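Long-range contact in glycogen accumulation regulator GarA (Mycobacterium tuberculosis, PDB 6I2P), which probably regulates central metabolism, including glycogen accumulation, through a forkhead-associated domain, a fold that recognises phosphothreonine: residues S47-L52 with F147-P151. Numbering follows the deposited sequence.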
ATOM      1  N   SER C  47     -15.739  -7.985  35.440  1.00 80.82           N
ATOM      2  CA  SER C  47     -15.987  -6.623  34.971  1.00 78.85           C
ATOM      3  C   SER C  47     -14.734  -5.948  34.402  1.00 77.59           C
ATOM      4  O   SER C  47     -14.837  -5.225  33.403  1.00 75.95           O
ATOM      5  CB  SER C  47     -16.592  -5.770  36.082  1.00 85.38           C
ATOM      6  OG  SER C  47     -17.153  -4.572  35.571  1.00 93.74           O
ATOM      7  N   GLY C  48     -13.581  -6.176  35.038  1.00 71.36           N
ATOM      8  CA  GLY C  48     -12.308  -5.591  34.619  1.00 67.14           C
ATOM      9  C   GLY C  48     -11.070  -6.361  35.036  1.00 68.33           C
ATOM     10  O   GLY C  48     -11.174  -7.453  35.598  1.00 70.19           O
ATOM     11  N   VAL C  49      -9.881  -5.787  34.764  1.00 60.59           N
ATOM     12  CA  VAL C  49      -8.589  -6.414  35.074  1.00 58.99           C
ATOM     13  C   VAL C  49      -8.046  -6.023  36.466  1.00 64.18           C
ATOM     14  O   VAL C  49      -8.593  -5.146  37.136  1.00 64.97           O
ATOM     15  CB  VAL C  49      -7.514  -6.219  33.964  1.00 59.31           C
ATOM     16  CG1 VAL C  49      -7.964  -6.804  32.628  1.00 57.67           C
ATOM     17  CG2 VAL C  49      -7.107  -4.760  33.814  1.00 57.83           C
ATOM     18  N   GLU C  50      -6.967  -6.701  36.887  1.00 60.93           N
ATOM     19  CA  GLU C  50      -6.269  -6.498  38.162  1.00 61.94           C
ATOM     20  C   GLU C  50      -4.913  -5.812  37.953  1.00 63.47           C
ATOM     21  O   GLU C  50      -4.386  -5.785  36.837  1.00 59.81           O
ATOM     22  CB  GLU C  50      -6.034  -7.839  38.865  1.00 64.85           C
ATOM     23  CG  GLU C  50      -7.281  -8.465  39.440  1.00 75.19           C
ATOM     24  CD  GLU C  50      -6.981  -9.749  40.177  1.00 92.29           C
ATOM     25  OE1 GLU C  50      -6.593  -9.674  41.364  1.00 95.82           O
ATOM     26  OE2 GLU C  50      -7.134 -10.831  39.567  1.00 79.43           O
ATOM     27  N   GLY C  51      -4.363  -5.283  39.044  1.00 61.89           N
ATOM     28  CA  GLY C  51      -3.061  -4.621  39.066  1.00 61.19           C
ATOM     29  C   GLY C  51      -2.949  -3.249  38.434  1.00 63.56           C
ATOM     30  O   GLY C  51      -1.835  -2.778  38.187  1.00 62.48           O
ATOM     31  N   LEU C  52      -4.081  -2.599  38.159  1.00 60.12           N
ATOM     32  CA  LEU C  52      -4.080  -1.256  37.592  1.00 59.17           C
ATOM     33  C   LEU C  52      -4.499  -0.255  38.672  1.00 67.14           C
ATOM     34  O   LEU C  52      -5.486  -0.515  39.371  1.00 68.62           O
ATOM     35  CB  LEU C  52      -5.011  -1.147  36.362  1.00 56.98           C
ATOM     36  CG  LEU C  52      -4.564  -1.808  35.057  1.00 58.82           C
ATOM     37  CD1 LEU C  52      -5.560  -1.530  33.954  1.00 57.74           C
ATOM     38  CD2 LEU C  52      -3.196  -1.306  34.609  1.00 59.43           C
ATOM     39  N   PHE C 147      -7.815  -2.205  24.977  1.00 45.79           N
ATOM     40  CA  PHE C 147      -8.068  -1.312  26.096  1.00 45.23           C
ATOM     41  C   PHE C 147      -8.461  -2.164  27.302  1.00 49.64           C
ATOM     42  O   PHE C 147      -9.389  -2.976  27.214  1.00 50.21           O
ATOM     43  CB  PHE C 147      -9.174  -0.301  25.735  1.00 46.89           C
ATOM     44  CG  PHE C 147      -9.664   0.547  26.889  1.00 48.98           C
ATOM     45  CD1 PHE C 147     -10.723   0.123  27.687  1.00 52.98           C
ATOM     46  CD2 PHE C 147      -9.067   1.768  27.178  1.00 49.83           C
ATOM     47  CE1 PHE C 147     -11.167   0.901  28.758  1.00 55.11           C
ATOM     48  CE2 PHE C 147      -9.526   2.552  28.233  1.00 53.93           C
ATOM     49  CZ  PHE C 147     -10.565   2.108  29.025  1.00 53.66           C
ATOM     50  N   LEU C 148      -7.758  -1.967  28.425  1.00 45.79           N
ATOM     51  CA  LEU C 148      -8.001  -2.688  29.673  1.00 46.77           C
ATOM     52  C   LEU C 148      -8.182  -1.724  30.824  1.00 52.39           C
ATOM     53  O   LEU C 148      -7.425  -0.770  30.955  1.00 51.04           O
ATOM     54  CB  LEU C 148      -6.871  -3.680  29.994  1.00 46.48           C
ATOM     55  CG  LEU C 148      -6.552  -4.772  28.959  1.00 50.06           C
ATOM     56  CD1 LEU C 148      -5.225  -5.429  29.273  1.00 50.47           C
ATOM     57  CD2 LEU C 148      -7.662  -5.814  28.870  1.00 51.59           C
ATOM     58  N   THR C 149      -9.178  -1.978  31.670  1.00 51.99           N
ATOM     59  CA  THR C 149      -9.458  -1.153  32.842  1.00 53.96           C
ATOM     60  C   THR C 149      -9.892  -2.041  34.005  1.00 60.30           C
ATOM     61  O   THR C 149     -10.221  -3.203  33.787  1.00 59.64           O
ATOM     62  CB  THR C 149     -10.434  -0.000  32.484  1.00 61.09           C
ATOM     63  OG1 THR C 149     -10.390   0.983  33.512  1.00 62.36           O
ATOM     64  CG2 THR C 149     -11.872  -0.470  32.230  1.00 59.85           C
ATOM     65  N   GLY C 150      -9.892  -1.491  35.214  1.00 60.00           N
ATOM     66  CA  GLY C 150     -10.291  -2.220  36.411  1.00 62.82           C
ATOM     67  C   GLY C 150     -11.795  -2.347  36.574  1.00 70.22           C
ATOM     68  O   GLY C 150     -12.555  -1.744  35.808  1.00 69.12           O
ATOM     69  N   PRO C 151     -12.277  -3.116  37.583  1.00 70.94           N
ATOM     70  CA  PRO C 151     -13.733  -3.226  37.781  1.00 78.01           C
ATOM     71  C   PRO C 151     -14.302  -2.065  38.594  1.00119.05           C
ATOM     72  O   PRO C 151     -13.709  -0.989  38.658  1.00 84.52           O
ATOM     73  CB  PRO C 151     -13.899  -4.568  38.509  1.00 81.21           C
ATOM     74  CG  PRO C 151     -12.505  -5.019  38.882  1.00 82.80           C
ATOM     75  CD  PRO C 151     -11.547  -3.912  38.587  1.00 74.87           C
TER
HETATM   76  O   HOH W   1     -14.359  -2.311  33.681  1.00 62.29           O
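Val49 packs its side chain against Leu148, crossing it at about a right angle. CG1 meets Leu148 CD2 at 3.9 Å, while CG2 leans on the Thr149 carbonyl. With CG1 anti to the carbonyl carbon of Val49 (chi1 -60°), CG2 is left between the backbone N and C, 3.5 Å from Thr149 O. The same oxygen accepts the backbone hydrogen bond from Val49 N, 2.8 Å long and nearly straight at the hydrogen (166°), with the donor tilted 26° from the carbonyl plane. Val49 O returns a weaker link, taking a CA-H...O contact from Gly150 CA at 3.5 Å, and Pro151 CD comes equally near it. Gly48 CA packs against Thr149 O at 3.3 Å and also lies near Gly150 C. Farther out, the Pro151 ring presses its CB against Ser47 CB (3.8 Å), and one water donates to both Ser47 O and Gly150 O, bridging the two segments. Past Glu50 and Gly51, Leu52 comes back to place CD1 3.6 Å from Leu148 O and also near Thr149 CA. The contact lies at the surface, where the loop preceding strand 57-61 crosses the last residues of 147-151, the segment lying on strand 143-149. Leu148 pairs with Leu58 of strand 57-61 through backbone hydrogen bonding, Thr149 OG1 is bonded to Ser56 O, and Leu52 reaches Leu58 and Leu72, joining the crossing to the six-stranded antiparallel sheet of the FHA beta-sandwich.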